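Local coordinates for blood group a-and b-cleaving endo-beta-galactosidase (Streptococcus pneumoniae, PDB 2YGL), which cleaves blood group A and B antigens as a family 98 endo-beta-galactosidase, whose tandem CBM51 modules, the part present here, probably bind carbohydrate, at residues Q78-F83 with L168-S173; Y191-E196 with Q212-F217; Y282-K287 with K336-D341. One frame throughout, in Å; residues are numbered along the deposited sequence.

Overall arrangement
The chain holds two beta-sandwich modules in tandem. Interaction 1 belongs to the first. It pairs the start of strand 82-87 with the end of strand 160-171, 85 residues later, and closes a long, strand-rich part of that module. Interactions 2 and 3 belong to the second module. Interaction 2 closes a short loop, joining the turn after strand 189-191 to strand 212-213. Interaction 3 comes later and ties the start of strand 285-292 to the loop between strands 327-334 and 343-352. The three follow in series, so none nests in or crosses another. Centres of interactions 2 and 3 lie about 22 Å apart, and those of interactions 1 and 3 about 44 Å.

Interaction 1. Residues Q78-F83 with L168-S173; sequences QGFEKF and LIKTVS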
loop_
_atom_site.group_PDB
_atom_site.type_symbol
_atom_site.label_atom_id
_atom_site.label_comp_id
_atom_site.label_asym_id
_atom_site.label_seq_id
_atom_site.Cartn_x
_atom_site.Cartn_y
_atom_site.Cartn_z
ATOM N N GLN A 78 -0.098 9.194 2.259
ATOM C CA GLN A 78 0.074 8.285 3.396
ATOM C C GLN A 78 -0.517 6.902 3.147
ATOM O O GLN A 78 -0.119 5.927 3.791
ATOM C CB GLN A 78 -0.558 8.890 4.650
ATOM C CG GLN A 78 0.089 10.178 5.131
ATOM C CD GLN A 78 1.209 9.939 6.111
ATOM O OE1 GLN A 78 2.271 9.434 5.748
ATOM N NE2 GLN A 78 0.983 10.309 7.366
ATOM N N GLY A 79 -1.480 6.827 2.232
ATOM C CA GLY A 79 -2.090 5.561 1.838
ATOM C C GLY A 79 -3.062 4.950 2.835
ATOM O O GLY A 79 -3.275 3.736 2.825
ATOM N N PHE A 80 -3.657 5.780 3.692
ATOM C CA PHE A 80 -4.669 5.301 4.637
ATOM C C PHE A 80 -5.948 4.900 3.911
ATOM O O PHE A 80 -6.325 5.515 2.914
ATOM C CB PHE A 80 -4.969 6.346 5.718
ATOM C CG PHE A 80 -3.809 6.625 6.635
ATOM C CD1 PHE A 80 -3.249 5.608 7.406
ATOM C CD2 PHE A 80 -3.286 7.909 6.740
ATOM C CE1 PHE A 80 -2.177 5.866 8.259
ATOM C CE2 PHE A 80 -2.216 8.176 7.591
ATOM C CZ PHE A 80 -1.659 7.151 8.351
ATOM N N GLU A 81 -6.609 3.866 4.421
ATOM C CA GLU A 81 -7.779 3.289 3.763
ATOM C C GLU A 81 -9.065 3.502 4.561
ATOM O O GLU A 81 -10.148 3.614 3.981
ATOM C CB GLU A 81 -7.555 1.797 3.508
ATOM C CG GLU A 81 -6.389 1.497 2.567
ATOM C CD GLU A 81 -5.844 0.083 2.714
ATOM O OE1 GLU A 81 -6.629 -0.848 3.001
ATOM O OE2 GLU A 81 -4.620 -0.097 2.538
ATOM N N LYS A 82 -8.937 3.549 5.886
ATOM C CA LYS A 82 -10.087 3.697 6.776
ATOM C C LYS A 82 -9.794 4.640 7.936
ATOM O O LYS A 82 -8.645 4.777 8.370
ATOM C CB LYS A 82 -10.525 2.335 7.334
ATOM C CG LYS A 82 -11.163 1.392 6.316
ATOM C CD LYS A 82 -11.227 -0.040 6.842
ATOM C CE LYS A 82 -12.563 -0.352 7.501
ATOM N NZ LYS A 82 -13.627 -0.643 6.496
ATOM N N PHE A 83 -10.847 5.290 8.425
ATOM C CA PHE A 83 -10.792 6.026 9.680
ATOM C C PHE A 83 -11.824 5.442 10.636
ATOM O O PHE A 83 -12.986 5.255 10.266
ATOM C CB PHE A 83 -11.046 7.521 9.457
ATOM C CG PHE A 83 -11.250 8.299 10.730
ATOM C CD1 PHE A 83 -10.174 8.582 11.570
ATOM C CD2 PHE A 83 -12.519 8.747 11.093
ATOM C CE1 PHE A 83 -10.357 9.294 12.750
ATOM C CE2 PHE A 83 -12.714 9.465 12.272
ATOM C CZ PHE A 83 -11.630 9.739 13.103
ATOM N N LEU A 168 -6.231 5.837 12.121
ATOM C CA LEU A 168 -6.233 5.652 10.674
ATOM C C LEU A 168 -5.642 4.281 10.354
ATOM O O LEU A 168 -4.639 3.884 10.945
ATOM C CB LEU A 168 -5.446 6.772 9.982
ATOM C CG LEU A 168 -6.039 8.183 10.076
ATOM C CD1 LEU A 168 -5.024 9.235 9.670
ATOM C CD2 LEU A 168 -7.298 8.310 9.232
ATOM N N ILE A 169 -6.276 3.560 9.429
ATOM C CA ILE A 169 -5.924 2.163 9.151
ATOM C C ILE A 169 -5.581 1.941 7.678
ATOM O O ILE A 169 -6.231 2.496 6.789
ATOM C CB ILE A 169 -7.068 1.186 9.553
ATOM C CG1 ILE A 169 -7.613 1.512 10.950
ATOM C CG2 ILE A 169 -6.599 -0.279 9.486
ATOM C CD1 ILE A 169 -8.869 0.738 11.318
ATOM N N LYS A 170 -4.558 1.124 7.435
ATOM C CA LYS A 170 -4.197 0.698 6.079
ATOM C C LYS A 170 -3.673 -0.740 6.043
ATOM O O LYS A 170 -3.233 -1.281 7.065
ATOM C CB LYS A 170 -3.177 1.660 5.452
ATOM C CG LYS A 170 -1.836 1.748 6.173
ATOM C CD LYS A 170 -0.925 2.759 5.495
ATOM C CE LYS A 170 0.207 3.201 6.415
ATOM N NZ LYS A 170 0.987 4.333 5.826
ATOM N N THR A 171 -3.737 -1.351 4.862
ATOM C CA THR A 171 -3.125 -2.654 4.623
ATOM C C THR A 171 -1.609 -2.485 4.511
ATOM O O THR A 171 -1.128 -1.608 3.790
ATOM C CB THR A 171 -3.666 -3.313 3.334
ATOM O OG1 THR A 171 -5.097 -3.229 3.312
ATOM C CG2 THR A 171 -3.245 -4.781 3.253
ATOM N N VAL A 172 -0.868 -3.314 5.245
ATOM C CA VAL A 172 0.587 -3.352 5.139
ATOM C C VAL A 172 0.936 -3.946 3.775
ATOM O O VAL A 172 0.634 -5.108 3.493
ATOM C CB VAL A 172 1.230 -4.179 6.277
ATOM C CG1 VAL A 172 2.752 -4.188 6.150
ATOM C CG2 VAL A 172 0.817 -3.627 7.636
ATOM N N SER A 173 1.548 -3.125 2.931
ATOM C CA SER A 173 1.827 -3.504 1.554
ATOM C C SER A 173 3.291 -3.272 1.202
ATOM O O SER A 173 4.010 -2.577 1.923
ATOM C CB SER A 173 0.919 -2.722 0.601
ATOM O OG SER A 173 1.191 -3.053 -0.752
#
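L168 lies across one face of the F80 ring at about a right angle. Its CB sits 3.7 Å from the ring centroid in a CH-pi contact. The two methyl groups then part. CD1 stays by F80, while CD2 meets the edge of the F83 ring, 3.7 Å from F83 CD1. The F83 ring also touches I146 and L148 of strand 145-151, in the facing sheet of the beta sandwich. The strands pair antiparallel through K82 and I169, then F83 and L168. The pairing opens with a classic beta bulge: E81 N and K82 N both donate to I169 O, at 2.8 and 3.0 Å. From the bulge, the extended E81 side chain reaches T171. T171 OG1 is anti to its own carbonyl carbon (chi1 -47°), beside T171 N, and both donors face the carboxylate. OG1 donates to the syn lone pair of E81 OE1 at 2.8 Å. T171 N meets E81 OE2 from above the carboxylate plane, also at 2.8 Å. On the F80 side, extended K170 runs past G79 and its NZ donates to Q78 O at 2.8 Å, nearly in line with the C=O bond.

Interaction 2. Residues Y191-E196 with Q212-F217; sequences YLSDLE and QKDKPF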
loop_
_atom_site.group_PDB
_atom_site.type_symbol
_atom_site.label_atom_id
_atom_site.label_comp_id
_atom_site.label_asym_id
_atom_site.label_seq_id
_atom_site.Cartn_x
_atom_site.Cartn_y
_atom_site.Cartn_z
ATOM N N TYR A 191 13.145 -15.229 -4.603
ATOM C CA TYR A 191 13.736 -15.100 -5.934
ATOM C C TYR A 191 13.617 -16.403 -6.715
ATOM O O TYR A 191 13.896 -17.484 -6.186
ATOM C CB TYR A 191 15.207 -14.682 -5.846
ATOM C CG TYR A 191 15.419 -13.307 -5.270
ATOM C CD1 TYR A 191 15.116 -12.169 -6.014
ATOM C CD2 TYR A 191 15.924 -13.141 -3.981
ATOM C CE1 TYR A 191 15.305 -10.900 -5.491
ATOM C CE2 TYR A 191 16.121 -11.874 -3.446
ATOM C CZ TYR A 191 15.809 -10.760 -4.207
ATOM O OH TYR A 191 15.999 -9.502 -3.694
ATOM N N LEU A 192 13.206 -16.291 -7.974
ATOM C CA LEU A 192 13.052 -17.461 -8.842
ATOM C C LEU A 192 14.358 -18.237 -9.005
ATOM O O LEU A 192 14.353 -19.470 -9.010
ATOM C CB LEU A 192 12.474 -17.063 -10.203
ATOM C CG LEU A 192 10.946 -17.065 -10.325
ATOM C CD1 LEU A 192 10.284 -15.982 -9.474
ATOM C CD2 LEU A 192 10.543 -16.904 -11.776
ATOM N N SER A 193 15.468 -17.508 -9.101
ATOM C CA SER A 193 16.801 -18.110 -9.216
ATOM C C SER A 193 17.241 -18.890 -7.968
ATOM O O SER A 193 18.261 -19.579 -7.991
ATOM C CB SER A 193 17.842 -17.045 -9.570
ATOM O OG SER A 193 17.881 -16.022 -8.589
ATOM N N ASP A 194 16.474 -18.779 -6.885
ATOM C CA ASP A 194 16.716 -19.579 -5.686
ATOM C C ASP A 194 15.858 -20.847 -5.666
ATOM O O ASP A 194 15.873 -21.599 -4.692
ATOM C CB ASP A 194 16.474 -18.747 -4.422
ATOM C CG ASP A 194 17.548 -17.702 -4.192
ATOM O OD1 ASP A 194 18.643 -17.813 -4.790
ATOM O OD2 ASP A 194 17.296 -16.766 -3.403
ATOM N N LEU A 195 15.127 -21.083 -6.755
ATOM C CA LEU A 195 14.227 -22.231 -6.864
ATOM C C LEU A 195 14.644 -23.197 -7.973
ATOM O O LEU A 195 15.390 -22.832 -8.886
ATOM C CB LEU A 195 12.792 -21.754 -7.112
ATOM C CG LEU A 195 12.146 -20.786 -6.115
ATOM C CD1 LEU A 195 10.858 -20.221 -6.702
ATOM C CD2 LEU A 195 11.879 -21.461 -4.778
ATOM N N GLU A 196 14.164 -24.433 -7.879
ATOM C CA GLU A 196 14.342 -25.412 -8.948
ATOM C C GLU A 196 13.172 -25.325 -9.915
ATOM O O GLU A 196 12.015 -25.418 -9.504
ATOM C CB GLU A 196 14.437 -26.838 -8.385
ATOM C CG GLU A 196 15.675 -27.105 -7.537
ATOM C CD GLU A 196 16.962 -27.009 -8.330
ATOM O OE1 GLU A 196 17.287 -27.973 -9.052
ATOM O OE2 GLU A 196 17.653 -25.971 -8.226
ATOM N N GLN A 212 20.485 -19.551 -17.136
ATOM C CA GLN A 212 21.411 -19.121 -16.095
ATOM C C GLN A 212 20.718 -18.430 -14.928
ATOM O O GLN A 212 19.761 -17.676 -15.120
ATOM C CB GLN A 212 22.496 -18.215 -16.686
ATOM C CG GLN A 212 23.471 -18.935 -17.623
ATOM C CD GLN A 212 24.302 -20.003 -16.923
ATOM O OE1 GLN A 212 24.110 -21.199 -17.145
ATOM N NE2 GLN A 212 25.220 -19.573 -16.067
ATOM N N LYS A 213 21.213 -18.701 -13.722
ATOM C CA LYS A 213 20.709 -18.062 -12.506
ATOM C C LYS A 213 21.621 -16.913 -12.081
ATOM O O LYS A 213 22.827 -17.101 -11.908
ATOM C CB LYS A 213 20.555 -19.086 -11.375
ATOM C CG LYS A 213 19.417 -20.090 -11.597
ATOM C CD LYS A 213 19.458 -21.234 -10.580
ATOM C CE LYS A 213 18.240 -22.138 -10.738
ATOM N NZ LYS A 213 18.209 -23.257 -9.752
ATOM N N ASP A 214 21.027 -15.727 -11.940
ATOM C CA ASP A 214 21.715 -14.499 -11.515
ATOM C C ASP A 214 22.800 -14.021 -12.495
ATOM O O ASP A 214 23.665 -13.211 -12.137
ATOM C CB ASP A 214 22.259 -14.644 -10.082
ATOM C CG ASP A 214 21.172 -15.025 -9.079
ATOM O OD1 ASP A 214 20.002 -14.645 -9.280
ATOM O OD2 ASP A 214 21.484 -15.707 -8.087
ATOM N N LYS A 215 22.729 -14.516 -13.732
ATOM C CA LYS A 215 23.687 -14.192 -14.794
ATOM C C LYS A 215 22.969 -14.165 -16.144
ATOM O O LYS A 215 21.972 -14.869 -16.323
ATOM C CB LYS A 215 24.801 -15.247 -14.875
ATOM C CG LYS A 215 25.499 -15.587 -13.572
ATOM C CD LYS A 215 26.254 -16.892 -13.702
ATOM C CE LYS A 215 26.618 -17.448 -12.342
ATOM N NZ LYS A 215 27.362 -18.732 -12.468
ATOM N N PRO A 216 23.479 -13.366 -17.104
ATOM C CA PRO A 216 22.983 -13.496 -18.477
ATOM C C PRO A 216 23.402 -14.841 -19.070
ATOM O O PRO A 216 24.390 -15.427 -18.623
ATOM C CB PRO A 216 23.660 -12.334 -19.217
ATOM C CG PRO A 216 24.830 -11.957 -18.370
ATOM C CD PRO A 216 24.418 -12.239 -16.960
ATOM N N PHE A 217 22.651 -15.319 -20.060
ATOM C CA PHE A 217 22.830 -16.665 -20.605
ATOM C C PHE A 217 24.242 -16.965 -21.129
ATOM O O PHE A 217 24.898 -17.896 -20.650
ATOM C CB PHE A 217 21.783 -16.943 -21.695
ATOM C CG PHE A 217 21.803 -18.352 -22.216
ATOM C CD1 PHE A 217 22.620 -18.700 -23.287
ATOM C CD2 PHE A 217 21.001 -19.334 -21.635
ATOM C CE1 PHE A 217 22.637 -20.002 -23.781
ATOM C CE2 PHE A 217 21.013 -20.645 -22.121
ATOM C CZ PHE A 217 21.832 -20.978 -23.196
HETATM O O HOH W 1 18.522 -22.101 -7.223
#
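S193 OG donates to D214 OD1 over 2.6 Å, on the syn side of the carboxylate and 27° out of its plane. With chi1 at 59° the S193 hydroxyl is turned to D214. D214 OD1 also accepts from G242 N, and OD2 forms a salt bridge with K241. These partners fix the rotation of the carboxylate, and the lysine would offset some of its charge. The second polar group is the K213 ammonium. It makes a salt bridge to E196 OE2, with NZ at 3.2 Å. NZ also donates to L195 O at 3.0 Å, from above the carbonyl plane. A water accepts from K213 NZ and donates to S193 O. E196 is bent at chi2 (-65°), which brings its carboxylate back across the lysine at about a right angle. The packing follows from the extended K213 chain. It runs alongside S193, with K213 CB 3.8 Å from S193 CB and K213 CD 3.3 Å from S193 O. K213 further meets W197 in a cation-pi contact. Residues 192-194 form a short 3-10 turn after strand 189-191. L192 is buried and touches L243 and F350. The turn thus sits beside strand 212-213, which pairs with strand 242-244, and by strand 343-352 of the same sheet.

Interaction 3. Residues Y282-K287 with K336-D341; sequences YADIQK and KHTWAD
Y282 and H337 form an offset stack. Their ring planes are only 4° apart and the centroids are 4.1 Å apart. The imidazole covers one side of the phenol ring: H337 ND1 lies over the face toward the rim, near Y282 CE1 at 3.7 Å. Y282 CD1 in turn lies over the centre of the imidazole. Both residues are exposed.

The direct polar link is deeper. T338 OG1 donates to D284 OD1 at 2.7 Å, on the anti side of the carboxylate and 15° out of its plane. A chi1 of 60° brings the threonine oxygen round to D284. The other carboxylate oxygen, OD2, accepts from Y310 N, so both oxygens of this buried group have partners.

Two waters extend the link. One donates to A283 O and T338 OG1 and accepts from H337 N. The other donates to D284 O and T338 OG1. The threonine hydroxyl is therefore gripped by three bonds, one given and two received.

Van der Waals contacts complete the fit. A340 CB lies 3.6 Å from D284 CG. I285 CD1 reaches D341 CA at 3.7 Å. A340 is the centre of an inverse gamma turn, with a weak bond from D341 N to W339 O.

The sequence H-T-W-x-D, H337 to D341 here, recurs in the first module. By sequence, H337 and D341 match H155 and D159, which bind calcium in the first module with V102 and A152. D284 and I285 form a classic beta bulge opposite I308 at the start of strand 285-292. Both touch I271 of strand 262-271, while the 336-341 loop leads from strand 327-334 to strand 343-352.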
loop_
_atom_site.group_PDB
_atom_site.type_symbol
_atom_site.label_atom_id
_atom_site.label_comp_id
_atom_site.label_asym_id
_atom_site.label_seq_id
_atom_site.Cartn_x
_atom_site.Cartn_y
_atom_site.Cartn_z
ATOM N N TYR A 282 13.939 -4.407 -37.392
ATOM C CA TYR A 282 13.262 -5.552 -36.784
ATOM C C TYR A 282 13.386 -5.576 -35.265
ATOM O O TYR A 282 14.400 -5.138 -34.705
ATOM C CB TYR A 282 13.793 -6.862 -37.374
ATOM C CG TYR A 282 13.470 -7.031 -38.840
ATOM C CD1 TYR A 282 12.280 -7.641 -39.247
ATOM C CD2 TYR A 282 14.347 -6.566 -39.823
ATOM C CE1 TYR A 282 11.973 -7.788 -40.598
ATOM C CE2 TYR A 282 14.050 -6.707 -41.177
ATOM C CZ TYR A 282 12.865 -7.319 -41.557
ATOM O OH TYR A 282 12.577 -7.457 -42.895
ATOM N N ALA A 283 12.351 -6.092 -34.608
ATOM C CA ALA A 283 12.368 -6.292 -33.164
ATOM C C ALA A 283 13.393 -7.359 -32.796
ATOM O O ALA A 283 13.534 -8.363 -33.494
ATOM C CB ALA A 283 10.982 -6.686 -32.658
ATOM N N ASP A 284 14.115 -7.128 -31.704
ATOM C CA ASP A 284 15.080 -8.106 -31.214
ATOM C C ASP A 284 14.370 -9.214 -30.427
ATOM O O ASP A 284 14.688 -10.394 -30.579
ATOM C CB ASP A 284 16.167 -7.417 -30.379
ATOM C CG ASP A 284 17.049 -6.489 -31.213
ATOM O OD1 ASP A 284 17.409 -6.863 -32.349
ATOM O OD2 ASP A 284 17.391 -5.389 -30.733
ATOM N N ILE A 285 13.400 -8.815 -29.602
ATOM C CA ILE A 285 12.517 -9.740 -28.890
ATOM C C ILE A 285 11.074 -9.440 -29.295
ATOM O O ILE A 285 10.636 -8.288 -29.233
ATOM C CB ILE A 285 12.678 -9.604 -27.345
ATOM C CG1 ILE A 285 14.070 -10.066 -26.891
ATOM C CG2 ILE A 285 11.556 -10.338 -26.586
ATOM C CD1 ILE A 285 14.400 -11.522 -27.186
ATOM N N GLN A 286 10.341 -10.471 -29.708
ATOM C CA GLN A 286 8.967 -10.277 -30.168
ATOM C C GLN A 286 7.988 -10.013 -29.020
ATOM O O GLN A 286 7.209 -9.058 -29.079
ATOM C CB GLN A 286 8.492 -11.443 -31.039
ATOM C CG GLN A 286 7.432 -11.028 -32.070
ATOM C CD GLN A 286 7.956 -9.997 -33.068
ATOM O OE1 GLN A 286 8.914 -10.254 -33.800
ATOM N NE2 GLN A 286 7.331 -8.824 -33.093
ATOM N N LYS A 287 8.028 -10.862 -27.992
ATOM C CA LYS A 287 7.160 -10.718 -26.817
ATOM C C LYS A 287 7.599 -11.605 -25.650
ATOM O O LYS A 287 8.324 -12.587 -25.837
ATOM C CB LYS A 287 5.691 -11.012 -27.168
ATOM C CG LYS A 287 5.452 -12.399 -27.754
ATOM C CD LYS A 287 3.974 -12.725 -27.899
ATOM C CE LYS A 287 3.804 -14.060 -28.605
ATOM N NZ LYS A 287 2.383 -14.488 -28.711
ATOM N N LYS A 336 13.808 -13.207 -34.278
ATOM C CA LYS A 336 14.158 -14.119 -35.383
ATOM C C LYS A 336 15.033 -13.548 -36.510
ATOM O O LYS A 336 15.541 -14.304 -37.341
ATOM C CB LYS A 336 12.906 -14.798 -35.958
ATOM C CG LYS A 336 12.239 -15.767 -34.992
ATOM C CD LYS A 336 10.853 -16.154 -35.467
ATOM C CE LYS A 336 10.145 -17.012 -34.431
ATOM N NZ LYS A 336 8.737 -17.290 -34.825
ATOM N N HIS A 337 15.227 -12.232 -36.524
ATOM C CA HIS A 337 16.016 -11.576 -37.569
ATOM C C HIS A 337 17.373 -11.046 -37.088
ATOM O O HIS A 337 18.192 -10.617 -37.902
ATOM C CB HIS A 337 15.206 -10.444 -38.211
ATOM C CG HIS A 337 14.022 -10.918 -38.993
ATOM N ND1 HIS A 337 13.963 -10.849 -40.369
ATOM C CD2 HIS A 337 12.856 -11.480 -38.594
ATOM C CE1 HIS A 337 12.807 -11.338 -40.782
ATOM N NE2 HIS A 337 12.118 -11.730 -39.725
ATOM N N THR A 338 17.607 -11.081 -35.776
ATOM C CA THR A 338 18.819 -10.495 -35.183
ATOM C C THR A 338 19.491 -11.429 -34.160
ATOM O O THR A 338 19.092 -12.587 -34.011
ATOM C CB THR A 338 18.521 -9.125 -34.518
ATOM O OG1 THR A 338 17.553 -9.297 -33.477
ATOM C CG2 THR A 338 17.990 -8.113 -35.534
ATOM N N TRP A 339 20.509 -10.914 -33.466
ATOM C CA TRP A 339 21.247 -11.680 -32.453
ATOM C C TRP A 339 20.881 -11.335 -31.008
ATOM O O TRP A 339 21.217 -12.091 -30.089
ATOM C CB TRP A 339 22.754 -11.480 -32.611
ATOM C CG TRP A 339 23.348 -12.026 -33.864
ATOM C CD1 TRP A 339 23.115 -13.250 -34.425
ATOM C CD2 TRP A 339 24.319 -11.380 -34.694
ATOM N NE1 TRP A 339 23.868 -13.396 -35.564
ATOM C CE2 TRP A 339 24.616 -12.264 -35.753
ATOM C CE3 TRP A 339 24.958 -10.133 -34.651
ATOM C CZ2 TRP A 339 25.527 -11.943 -36.763
ATOM C CZ3 TRP A 339 25.866 -9.817 -35.652
ATOM C CH2 TRP A 339 26.140 -10.718 -36.696
ATOM N N ALA A 340 20.222 -10.196 -30.804
ATOM C CA ALA A 340 19.906 -9.717 -29.458
ATOM C C ALA A 340 18.710 -10.452 -28.842
ATOM O O ALA A 340 17.673 -9.846 -28.552
ATOM C CB ALA A 340 19.682 -8.205 -29.465
ATOM N N ASP A 341 18.871 -11.760 -28.646
ATOM C CA ASP A 341 17.823 -12.603 -28.064
ATOM C C ASP A 341 18.136 -13.017 -26.620
ATOM O O ASP A 341 17.504 -13.921 -26.071
ATOM C CB ASP A 341 17.553 -13.833 -28.948
ATOM C CG ASP A 341 18.822 -14.584 -29.332
ATOM O OD1 ASP A 341 19.863 -14.430 -28.657
ATOM O OD2 ASP A 341 18.776 -15.346 -30.319
HETATM O O HOH W 2 15.291 -10.225 -34.488
HETATM O O HOH W 3 16.502 -11.312 -32.134
#